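Local coordinates for BluB-like flavoprotein (Clostridium difficile 630, PDB 3EO8) that binds flavin mononucleotide and, as a BluB-like member of the nitroreductase family, probably works as an FMN-dependent oxidoreductase, at residues Lys41-Trp46 / Phe107-Asn112; Arg54-Lys59 / Ala179-Glu184; Asn148-Ala153 / Ala192-Gly197. All coordinates share one frame; numbering follows the deposited sequence.

Contact 1. Residues Lys41-Trp46 / Phe107-Asn112; sequences KNIQNW and FTKVYN. With FMN (flavin mononucleotide), chain K; ACT (acetate ion), chain H.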
loop_
_atom_site.group_PDB
_atom_site.type_symbol
_atom_site.label_atom_id
_atom_site.label_comp_id
_atom_site.label_asym_id
_atom_site.label_seq_id
_atom_site.Cartn_x
_atom_site.Cartn_y
_atom_site.Cartn_z
ATOM N N LYS A 41 6.115 -11.471 -3.491
ATOM C CA LYS A 41 6.193 -12.915 -3.721
ATOM C C LYS A 41 4.808 -13.514 -4.049
ATOM O O LYS A 41 4.509 -14.663 -3.722
ATOM C CB LYS A 41 6.861 -13.591 -2.513
ATOM C CG LYS A 41 8.360 -13.336 -2.457
ATOM C CD LYS A 41 9.062 -14.040 -1.308
ATOM C CE LYS A 41 10.500 -13.500 -1.129
ATOM N NZ LYS A 41 11.275 -14.216 -0.031
ATOM N N ASN A 42 3.979 -12.728 -4.735
ATOM C CA ASN A 42 2.618 -13.152 -5.122
ATOM C C ASN A 42 1.776 -13.627 -3.942
ATOM O O ASN A 42 0.923 -14.483 -4.114
ATOM C CB ASN A 42 2.663 -14.244 -6.204
ATOM C CG ASN A 42 1.383 -14.326 -7.018
ATOM O OD1 ASN A 42 0.698 -13.319 -7.272
ATOM N ND2 ASN A 42 1.039 -15.540 -7.430
ATOM N N ILE A 43 2.008 -13.054 -2.758
ATOM C CA ILE A 43 1.281 -13.446 -1.557
ATOM C C ILE A 43 -0.225 -13.165 -1.654
ATOM O O ILE A 43 -1.014 -13.882 -1.047
ATOM C CB ILE A 43 1.867 -12.803 -0.282
ATOM C CG1 ILE A 43 1.206 -13.393 0.961
ATOM C CG2 ILE A 43 1.715 -11.280 -0.324
ATOM C CD1 ILE A 43 1.944 -13.053 2.257
ATOM N N GLN A 44 -0.628 -12.153 -2.428
ATOM C CA GLN A 44 -2.034 -11.812 -2.561
ATOM C C GLN A 44 -2.724 -11.835 -1.204
ATOM O O GLN A 44 -3.724 -12.522 -1.011
ATOM C CB GLN A 44 -2.740 -12.747 -3.519
ATOM C CG GLN A 44 -2.138 -12.789 -4.915
ATOM C CD GLN A 44 -2.515 -14.054 -5.657
ATOM O OE1 GLN A 44 -3.555 -14.113 -6.300
ATOM N NE2 GLN A 44 -1.667 -15.069 -5.576
ATOM N N ASN A 45 -2.209 -11.025 -0.284
ATOM C CA ASN A 45 -2.659 -11.035 1.100
ATOM C C ASN A 45 -3.883 -10.185 1.292
ATOM O O ASN A 45 -3.836 -9.112 1.906
ATOM C CB ASN A 45 -1.538 -10.570 2.059
ATOM C CG ASN A 45 -0.941 -9.187 1.694
ATOM O OD1 ASN A 45 -0.839 -8.809 0.501
ATOM N ND2 ASN A 45 -0.552 -8.426 2.732
ATOM N N TRP A 46 -4.987 -10.623 0.692
ATOM C CA TRP A 46 -6.214 -9.845 0.769
ATOM C C TRP A 46 -7.438 -10.738 0.681
ATOM O O TRP A 46 -7.396 -11.766 0.002
ATOM C CB TRP A 46 -6.251 -8.819 -0.356
ATOM C CG TRP A 46 -5.821 -9.325 -1.731
ATOM C CD1 TRP A 46 -6.493 -10.171 -2.559
ATOM C CD2 TRP A 46 -4.672 -8.894 -2.457
ATOM N NE1 TRP A 46 -5.801 -10.325 -3.743
ATOM C CE2 TRP A 46 -4.680 -9.550 -3.699
ATOM C CE3 TRP A 46 -3.604 -8.042 -2.154
ATOM C CZ2 TRP A 46 -3.662 -9.359 -4.658
ATOM C CZ3 TRP A 46 -2.603 -7.868 -3.082
ATOM C CH2 TRP A 46 -2.648 -8.511 -4.334
ATOM N N PHE A 107 -9.794 -7.652 4.606
ATOM C CA PHE A 107 -8.920 -8.432 5.484
ATOM C C PHE A 107 -7.576 -8.642 4.803
ATOM O O PHE A 107 -7.473 -8.640 3.587
ATOM C CB PHE A 107 -9.536 -9.792 5.837
ATOM C CG PHE A 107 -10.549 -9.725 6.948
ATOM C CD1 PHE A 107 -11.812 -9.190 6.727
ATOM C CD2 PHE A 107 -10.231 -10.162 8.220
ATOM C CE1 PHE A 107 -12.757 -9.129 7.755
ATOM C CE2 PHE A 107 -11.139 -10.079 9.259
ATOM C CZ PHE A 107 -12.418 -9.568 9.035
ATOM N N THR A 108 -6.545 -8.831 5.608
ATOM C CA THR A 108 -5.193 -8.979 5.107
ATOM C C THR A 108 -4.441 -9.885 6.102
ATOM O O THR A 108 -5.003 -10.322 7.104
ATOM C CB THR A 108 -4.516 -7.595 4.917
ATOM O OG1 THR A 108 -3.272 -7.747 4.220
ATOM C CG2 THR A 108 -4.288 -6.880 6.274
ATOM N N LYS A 109 -3.216 -10.236 5.773
ATOM C CA LYS A 109 -2.363 -11.009 6.632
ATOM C C LYS A 109 -0.909 -10.530 6.523
ATOM O O LYS A 109 -0.529 -9.841 5.555
ATOM C CB LYS A 109 -2.486 -12.497 6.311
ATOM C CG LYS A 109 -1.988 -12.915 4.927
ATOM C CD LYS A 109 -1.966 -14.434 4.754
ATOM C CE LYS A 109 -1.677 -14.769 3.276
ATOM N NZ LYS A 109 -1.264 -16.179 3.002
ATOM N N VAL A 110 -0.103 -10.868 7.526
ATOM C CA VAL A 110 1.278 -10.407 7.566
ATOM C C VAL A 110 2.082 -11.047 6.445
ATOM O O VAL A 110 1.892 -12.218 6.130
ATOM C CB VAL A 110 1.956 -10.718 8.937
ATOM C CG1 VAL A 110 3.452 -10.447 8.863
ATOM C CG2 VAL A 110 1.330 -9.911 10.036
ATOM N N TYR A 111 2.939 -10.259 5.813
ATOM C CA TYR A 111 3.904 -10.737 4.820
ATOM C C TYR A 111 5.294 -10.501 5.386
ATOM O O TYR A 111 5.662 -9.368 5.655
ATOM C CB TYR A 111 3.740 -9.995 3.504
ATOM C CG TYR A 111 4.838 -10.268 2.526
ATOM C CD1 TYR A 111 5.060 -11.552 2.051
ATOM C CD2 TYR A 111 5.664 -9.256 2.062
ATOM C CE1 TYR A 111 6.078 -11.810 1.155
ATOM C CE2 TYR A 111 6.651 -9.511 1.162
ATOM C CZ TYR A 111 6.861 -10.809 0.718
ATOM O OH TYR A 111 7.882 -11.066 -0.172
ATOM N N ASN A 112 6.043 -11.583 5.609
ATOM C CA ASN A 112 7.429 -11.487 6.078
ATOM C C ASN A 112 8.306 -11.279 4.835
ATOM O O ASN A 112 8.422 -12.182 4.002
ATOM C CB ASN A 112 7.826 -12.752 6.845
ATOM C CG ASN A 112 7.140 -12.861 8.195
ATOM O OD1 ASN A 112 6.774 -11.847 8.828
ATOM N ND2 ASN A 112 6.946 -14.091 8.644
HETATM N N1 FMN K . 9.520 -8.562 -7.635
HETATM C C2 FMN K . 10.868 -8.826 -7.669
HETATM O O2 FMN K . 11.344 -9.467 -8.614
HETATM N N3 FMN K . 11.694 -8.385 -6.653
HETATM C C4 FMN K . 11.189 -7.683 -5.576
HETATM O O4 FMN K . 11.976 -7.206 -4.754
HETATM C C4A FMN K . 9.822 -7.435 -5.507
HETATM N N5 FMN K . 9.244 -6.745 -4.458
HETATM C C5A FMN K . 7.902 -6.459 -4.427
HETATM C C6 FMN K . 7.345 -5.699 -3.388
HETATM C C7 FMN K . 5.980 -5.434 -3.354
HETATM C C7M FMN K . 5.505 -4.392 -2.374
HETATM C C8 FMN K . 5.172 -5.829 -4.412
HETATM C C8M FMN K . 3.800 -5.194 -4.619
HETATM C C9 FMN K . 5.728 -6.582 -5.461
HETATM C C9A FMN K . 7.085 -6.873 -5.494
HETATM N N10 FMN K . 7.639 -7.625 -6.503
HETATM C C10 FMN K . 9.000 -7.862 -6.556
HETATM C "C1'" FMN K . 6.791 -8.204 -7.603
HETATM C "C2'" FMN K . 6.067 -9.510 -7.242
HETATM O "O2'" FMN K . 6.989 -10.634 -7.207
HETATM C "C3'" FMN K . 4.941 -9.781 -8.266
HETATM O "O3'" FMN K . 3.981 -8.742 -8.224
HETATM C "C4'" FMN K . 4.200 -11.108 -8.033
HETATM O "O4'" FMN K . 5.037 -12.232 -8.122
HETATM C "C5'" FMN K . 3.125 -11.320 -9.088
HETATM O "O5'" FMN K . 3.659 -11.298 -10.387
HETATM P P FMN K . 3.087 -10.204 -11.439
HETATM O O1P FMN K . 3.814 -10.373 -12.753
HETATM O O2P FMN K . 3.339 -8.851 -10.813
HETATM O O3P FMN K . 1.618 -10.433 -11.652
HETATM C C ACT H . 9.246 -10.759 -4.715
HETATM O O ACT H . 8.346 -10.062 -4.267
HETATM O OXT ACT H . 8.904 -11.433 -5.671
HETATM C CH3 ACT H . 10.626 -10.775 -4.147
HETATM O O HOH W 1 10.285 -13.410 2.511
HETATM O O HOH W 2 -1.537 -16.170 0.259
#
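Asn45 and Thr108 lie side by side and tie the two segments together. Thr108 OG1 donates to Asn45 O at 2.7 Å, its donor tilted 26° out of the carbonyl plane. In return, Asn45 ND2 gives a nearly straight bond to Lys109 O (3.2 Å, N-H...O 167°), in the plane of that carbonyl. ND2 has a second acceptor in Gly138 O, at the start of helix 137-155. With CG held between its backbone N and carbonyl carbon (chi1 55°), the amide is placed so that ND2 reaches Lys109 O. Asn45 is also the centre of an inverse gamma turn. Lys109 N is buried here with no partner in the model. Trp46 CA makes a CA-H...O contact to Phe107 O at 3.3 Å. At the apolar end, Ile43 CD1 reaches Tyr111 CD1 at 3.5 Å, while Ile43 CG1 rests against Lys109 CE. Lys41 crosses Tyr111 at about a right angle, Lys41 CG 3.3 Å from Tyr111 OH. One water joins Lys41 NZ to Asn112 O, another Ile43 O to Lys109 NZ. Lys41 and Asn42 also belong to a flavin pocket shared with the second subunit, whose Ser165, Ser205 and Arg15 bind the FMN, and Lys41 N donates to an acetate ion (2.8 Å to ACT O), probably from the crystallisation liquor. Ser39 OG bonds Gln44 N, and the second subunit holds Asn42 and Gln44 through its Ser207 and Lys209. The contact sits where the loop after helix 24-35 enters strand 47-51 and strand 102-108 runs out beside it, with helix 137-155 packed on Asn45, Trp46 and Thr108.

Contact 2. Residues Arg54-Lys59 / Ala179-Glu184; sequences RDLMEK and AETGFE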
loop_
_atom_site.group_PDB
_atom_site.type_symbol
_atom_site.label_atom_id
_atom_site.label_comp_id
_atom_site.label_asym_id
_atom_site.label_seq_id
_atom_site.Cartn_x
_atom_site.Cartn_y
_atom_site.Cartn_z
ATOM N N ARG A 54 -27.866 -4.031 6.641
ATOM C CA ARG A 54 -27.844 -2.785 7.438
ATOM C C ARG A 54 -27.551 -3.055 8.892
ATOM O O ARG A 54 -26.776 -2.324 9.510
ATOM C CB ARG A 54 -29.149 -1.991 7.393
ATOM C CG ARG A 54 -29.562 -1.434 6.061
ATOM C CD ARG A 54 -28.516 -0.507 5.445
ATOM N NE ARG A 54 -27.883 0.442 6.349
ATOM C CZ ARG A 54 -26.983 1.346 5.943
ATOM N NH1 ARG A 54 -26.652 1.435 4.651
ATOM N NH2 ARG A 54 -26.402 2.160 6.835
ATOM N N ASP A 55 -28.150 -4.103 9.453
ATOM C CA ASP A 55 -28.000 -4.294 10.884
ATOM C C ASP A 55 -26.572 -4.647 11.250
ATOM O O ASP A 55 -26.145 -4.344 12.351
ATOM C CB ASP A 55 -28.962 -5.336 11.438
ATOM C CG ASP A 55 -28.521 -6.729 11.132
ATOM O OD1 ASP A 55 -28.718 -7.145 9.972
ATOM O OD2 ASP A 55 -27.941 -7.381 12.044
ATOM N N LEU A 56 -25.860 -5.349 10.369
ATOM C CA LEU A 56 -24.449 -5.662 10.615
ATOM C C LEU A 56 -23.601 -4.387 10.539
ATOM O O LEU A 56 -22.718 -4.158 11.354
ATOM C CB LEU A 56 -23.975 -6.720 9.610
ATOM C CG LEU A 56 -22.531 -7.178 9.641
ATOM C CD1 LEU A 56 -22.081 -7.575 11.048
ATOM C CD2 LEU A 56 -22.385 -8.344 8.666
HETATM N N MSE A 57 -23.886 -3.536 9.561
HETATM C CA MSE A 57 -23.206 -2.229 9.462
HETATM C C MSE A 57 -23.414 -1.419 10.739
HETATM O O MSE A 57 -22.495 -0.752 11.221
HETATM C CB MSE A 57 -23.725 -1.446 8.234
HETATM C CG MSE A 57 -23.244 -2.036 6.938
HETATM SE SE MSE A 57 -24.171 -1.353 5.358
HETATM C CE MSE A 57 -23.288 0.344 5.322
ATOM N N GLU A 58 -24.603 -1.495 11.322
ATOM C CA GLU A 58 -24.875 -0.725 12.533
ATOM C C GLU A 58 -24.184 -1.366 13.722
ATOM O O GLU A 58 -23.716 -0.675 14.636
ATOM C CB GLU A 58 -26.375 -0.659 12.816
ATOM C CG GLU A 58 -27.161 0.070 11.731
ATOM C CD GLU A 58 -27.025 1.579 11.795
ATOM O OE1 GLU A 58 -26.440 2.086 12.789
ATOM O OE2 GLU A 58 -27.515 2.257 10.849
ATOM N N LYS A 59 -24.161 -2.701 13.748
ATOM C CA LYS A 59 -23.467 -3.407 14.809
ATOM C C LYS A 59 -21.977 -3.085 14.832
ATOM O O LYS A 59 -21.380 -2.965 15.890
ATOM C CB LYS A 59 -23.716 -4.926 14.706
ATOM C CG LYS A 59 -25.099 -5.316 15.221
ATOM C CD LYS A 59 -25.449 -6.762 14.944
ATOM C CE LYS A 59 -26.846 -7.130 15.492
ATOM N NZ LYS A 59 -27.927 -6.696 14.552
ATOM N N ALA A 179 -19.484 -13.369 14.858
ATOM C CA ALA A 179 -20.669 -13.728 15.626
ATOM C C ALA A 179 -21.958 -13.681 14.786
ATOM O O ALA A 179 -22.885 -14.472 15.027
ATOM C CB ALA A 179 -20.791 -12.847 16.846
ATOM N N GLU A 180 -22.005 -12.763 13.822
ATOM C CA GLU A 180 -23.212 -12.478 13.051
ATOM C C GLU A 180 -23.304 -13.176 11.682
ATOM O O GLU A 180 -24.381 -13.197 11.079
ATOM C CB GLU A 180 -23.328 -10.967 12.805
ATOM C CG GLU A 180 -23.486 -10.125 14.034
ATOM C CD GLU A 180 -24.791 -10.368 14.778
ATOM O OE1 GLU A 180 -25.837 -10.623 14.152
ATOM O OE2 GLU A 180 -24.751 -10.282 16.015
ATOM N N THR A 181 -22.200 -13.721 11.187
ATOM C CA THR A 181 -22.160 -14.280 9.843
ATOM C C THR A 181 -21.504 -15.661 9.723
ATOM O O THR A 181 -21.614 -16.293 8.683
ATOM C CB THR A 181 -21.363 -13.353 8.882
ATOM O OG1 THR A 181 -19.970 -13.387 9.205
ATOM C CG2 THR A 181 -21.867 -11.902 8.913
ATOM N N GLY A 182 -20.767 -16.108 10.734
ATOM C CA GLY A 182 -19.983 -17.315 10.592
ATOM C C GLY A 182 -18.663 -17.166 9.840
ATOM O O GLY A 182 -17.960 -18.157 9.670
ATOM N N PHE A 183 -18.306 -15.959 9.386
ATOM C CA PHE A 183 -17.067 -15.759 8.650
ATOM C C PHE A 183 -15.886 -16.164 9.507
ATOM O O PHE A 183 -15.803 -15.721 10.639
ATOM C CB PHE A 183 -16.927 -14.283 8.248
ATOM C CG PHE A 183 -15.663 -13.972 7.510
ATOM C CD1 PHE A 183 -15.525 -14.312 6.178
ATOM C CD2 PHE A 183 -14.592 -13.380 8.152
ATOM C CE1 PHE A 183 -14.362 -14.037 5.497
ATOM C CE2 PHE A 183 -13.426 -13.109 7.454
ATOM C CZ PHE A 183 -13.322 -13.431 6.142
ATOM N N GLU A 184 -14.991 -16.986 8.953
ATOM C CA GLU A 184 -13.792 -17.454 9.657
ATOM C C GLU A 184 -12.554 -16.750 9.100
ATOM O O GLU A 184 -12.123 -17.056 7.982
ATOM C CB GLU A 184 -13.628 -18.973 9.508
#
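Two carboxylates come close here with a lysine beside them: Asp55 OD2 and Glu180 OE1 stand only 4.4 Å apart, a like-charge pairing that Lys59 probably eases. Its ammonium is committed to one side, forming a salt bridge within its own helix from Lys59 NZ to Asp55 OD2 (2.6 Å) on the anti lone pair of that oxygen. Glu180 OE1 lies 4.5 Å from Lys59 NZ, too long for a salt bridge. Against Lys59, Glu180 packs on the aliphatic chain, which crosses it at about a right angle, Lys59 CD to Glu180 CD being 3.7 Å. A bend at the last torsion of Lys59 (chi4 81°) turns NZ back to Asp55. Both Lys59 and Glu180 also touch a crystal neighbour, so lattice contacts may influence their conformations. The segments join the start of helix 54-75 to the end of helix 170-181 on the surface of the nitroreductase fold, and Leu56 is the buried member. Its two methyls divide the work: CD1 rests near Glu180 CB, and CD2 meets Thr181 CG2 at 3.6 Å. Thr181 sends its hydroxyl elsewhere, since OG1 bonds Leu177 O and also accepts from Phe183 N (3.1 Å) in an ST turn. That turn carries the chain through Gly182, the first residue to leave the helix, with positive phi. Arg53 NH1, just ahead of helix 54-75, donates to Glu180 O and adds a polar link between the helix termini. Ile218 of the second subunit packs on both Leu56 and Thr181.

Contact 3. Residues Asn148-Ala153 / Ala192-Gly197; sequences NFTLSA and AMLALG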
loop_
_atom_site.group_PDB
_atom_site.type_symbol
_atom_site.label_atom_id
_atom_site.label_comp_id
_atom_site.label_asym_id
_atom_site.label_seq_id
_atom_site.Cartn_x
_atom_site.Cartn_y
_atom_site.Cartn_z
ATOM N N ASN A 148 -6.555 -0.569 -6.971
ATOM C CA ASN A 148 -7.167 -1.170 -8.151
ATOM C C ASN A 148 -8.699 -1.263 -8.010
ATOM O O ASN A 148 -9.445 -0.983 -8.950
ATOM C CB ASN A 148 -6.574 -2.576 -8.388
ATOM C CG ASN A 148 -5.257 -2.568 -9.164
ATOM O OD1 ASN A 148 -4.600 -1.543 -9.313
ATOM N ND2 ASN A 148 -4.861 -3.754 -9.645
ATOM N N PHE A 149 -9.156 -1.649 -6.825
ATOM C CA PHE A 149 -10.583 -1.687 -6.477
ATOM C C PHE A 149 -11.167 -0.277 -6.614
ATOM O O PHE A 149 -12.180 -0.075 -7.289
ATOM C CB PHE A 149 -10.754 -2.155 -5.035
ATOM C CG PHE A 149 -12.176 -2.416 -4.617
ATOM C CD1 PHE A 149 -13.068 -1.371 -4.395
ATOM C CD2 PHE A 149 -12.600 -3.724 -4.343
ATOM C CE1 PHE A 149 -14.388 -1.622 -3.983
ATOM C CE2 PHE A 149 -13.905 -3.963 -3.933
ATOM C CZ PHE A 149 -14.789 -2.917 -3.762
ATOM N N THR A 150 -10.517 0.678 -5.972
ATOM C CA THR A 150 -10.945 2.087 -5.959
ATOM C C THR A 150 -11.152 2.668 -7.360
ATOM O O THR A 150 -12.189 3.290 -7.674
ATOM C CB THR A 150 -9.895 2.908 -5.203
ATOM O OG1 THR A 150 -9.888 2.475 -3.839
ATOM C CG2 THR A 150 -10.187 4.419 -5.273
ATOM N N LEU A 151 -10.164 2.458 -8.217
ATOM C CA LEU A 151 -10.228 2.989 -9.559
ATOM C C LEU A 151 -11.328 2.295 -10.357
ATOM O O LEU A 151 -12.026 2.920 -11.176
ATOM C CB LEU A 151 -8.857 2.862 -10.242
ATOM C CG LEU A 151 -7.703 3.657 -9.605
ATOM C CD1 LEU A 151 -6.455 3.415 -10.388
ATOM C CD2 LEU A 151 -8.031 5.209 -9.508
ATOM N N SER A 152 -11.489 0.998 -10.123
ATOM C CA SER A 152 -12.490 0.210 -10.832
ATOM C C SER A 152 -13.896 0.627 -10.451
ATOM O O SER A 152 -14.776 0.717 -11.306
ATOM C CB SER A 152 -12.264 -1.277 -10.552
ATOM O OG SER A 152 -10.969 -1.647 -10.995
ATOM N N ALA A 153 -14.091 0.885 -9.167
ATOM C CA ALA A 153 -15.367 1.441 -8.674
ATOM C C ALA A 153 -15.735 2.692 -9.452
ATOM O O ALA A 153 -16.863 2.819 -9.930
ATOM C CB ALA A 153 -15.289 1.756 -7.169
ATOM N N ALA A 192 -8.442 -2.668 6.310
ATOM C CA ALA A 192 -9.065 -1.418 5.923
ATOM C C ALA A 192 -10.556 -1.694 5.695
ATOM O O ALA A 192 -10.944 -2.866 5.590
ATOM C CB ALA A 192 -8.409 -0.856 4.655
HETATM N N MSE A 193 -11.379 -0.639 5.671
HETATM C CA MSE A 193 -12.719 -0.716 5.109
HETATM C C MSE A 193 -12.843 0.229 3.942
HETATM O O MSE A 193 -12.039 1.160 3.756
HETATM C CB MSE A 193 -13.819 -0.405 6.131
HETATM C CG MSE A 193 -13.513 -0.890 7.535
HETATM SE SE MSE A 193 -14.985 -0.825 8.780
HETATM C CE MSE A 193 -15.210 1.064 9.021
ATOM N N LEU A 194 -13.831 -0.063 3.104
ATOM C CA LEU A 194 -14.232 0.820 2.020
ATOM C C LEU A 194 -15.720 1.126 2.158
ATOM O O LEU A 194 -16.557 0.187 2.284
ATOM C CB LEU A 194 -13.999 0.155 0.692
ATOM C CG LEU A 194 -12.562 -0.038 0.265
ATOM C CD1 LEU A 194 -12.445 -1.173 -0.786
ATOM C CD2 LEU A 194 -12.084 1.276 -0.277
ATOM N N ALA A 195 -16.054 2.418 2.153
ATOM C CA ALA A 195 -17.453 2.851 2.027
ATOM C C ALA A 195 -17.704 3.029 0.536
ATOM O O ALA A 195 -16.995 3.798 -0.120
ATOM C CB ALA A 195 -17.716 4.191 2.778
ATOM N N LEU A 196 -18.717 2.339 0.012
ATOM C CA LEU A 196 -18.911 2.204 -1.422
ATOM C C LEU A 196 -20.340 2.496 -1.834
ATOM O O LEU A 196 -21.282 1.942 -1.276
ATOM C CB LEU A 196 -18.546 0.769 -1.855
ATOM C CG LEU A 196 -18.679 0.373 -3.329
ATOM C CD1 LEU A 196 -17.717 1.197 -4.255
ATOM C CD2 LEU A 196 -18.464 -1.180 -3.477
ATOM N N GLY A 197 -20.489 3.332 -2.856
ATOM C CA GLY A 197 -21.804 3.736 -3.361
ATOM C C GLY A 197 -21.730 4.617 -4.590
ATOM O O GLY A 197 -20.666 4.841 -5.157
#
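The Phe149 ring takes a leucine on one face and another at its edge. Leu194 CD1 sits over the face in a CH-pi contact, 3.9 Å from the centroid of the Phe149 ring and 18° off its normal, displaced toward the CD1 and CE1 side; the closest atom pair is Phe149 CD1 to Leu194 CD1 at 3.7 Å. Leu196 CD2 comes in near the ring plane instead, meeting the edge at Phe149 CZ (4.1 Å). The phenylalanine and Leu194 slide past each other in opposite directions, whereas Leu196 approaches at a slant. With Phe149 CG opposite its backbone N (chi1 -172°), the ring is carried out from the helix to the strand. One turn on, Ala153 CB touches the other methyl of Leu196, CD1, at 3.8 Å. Both methyls of Leu196 are thus used, one by the ring and one by the alanine. Thr150 adds little across the interface: its hydroxyl bonds Ile146 O within the helix, and its side chain lies about 4 Å from that of the FMN-binding Arg11. Ser152 faces another way and donates OG to Asn148 O (2.6 Å), which Ser152 N reaches from the opposite face of the carbonyl plane; that OG is also bonded to Gln5 of the second subunit. Met30 of helix 24-35 also packs against Phe149 and Ala153. The axes of helix 148-153 and strand 192-197 run nearly parallel, 15° apart and 10.6 Å at closest approach. This is the helix-on-sheet core of the alpha+beta nitroreductase fold: alternate residues of an inner strand of the antiparallel sheet point toward a helix lying along the strand.

How the contacts relate
Contacts 1 and 3 share the sheet, since strands 102-108 and 189-197 are neighbours in it; their centres are 19 Å apart and their nearest atoms about 5 Å. Helix 137-155, which carries segment 148-153, also packs against contact 1. Contact 2 lies 24 Å from contact 1 between centres, yet the two touch where Phe107 CZ meets Phe183 CE2 at 4.0 Å. It stays about 7 Å from contact 3 at the nearest atoms. Contact 1 alone holds flavin-pocket residues; the side chain of Thr150 of contact 3 is about 8 Å from an FMN, and contact 2 is remote from the annotated sites. All three touch the second subunit.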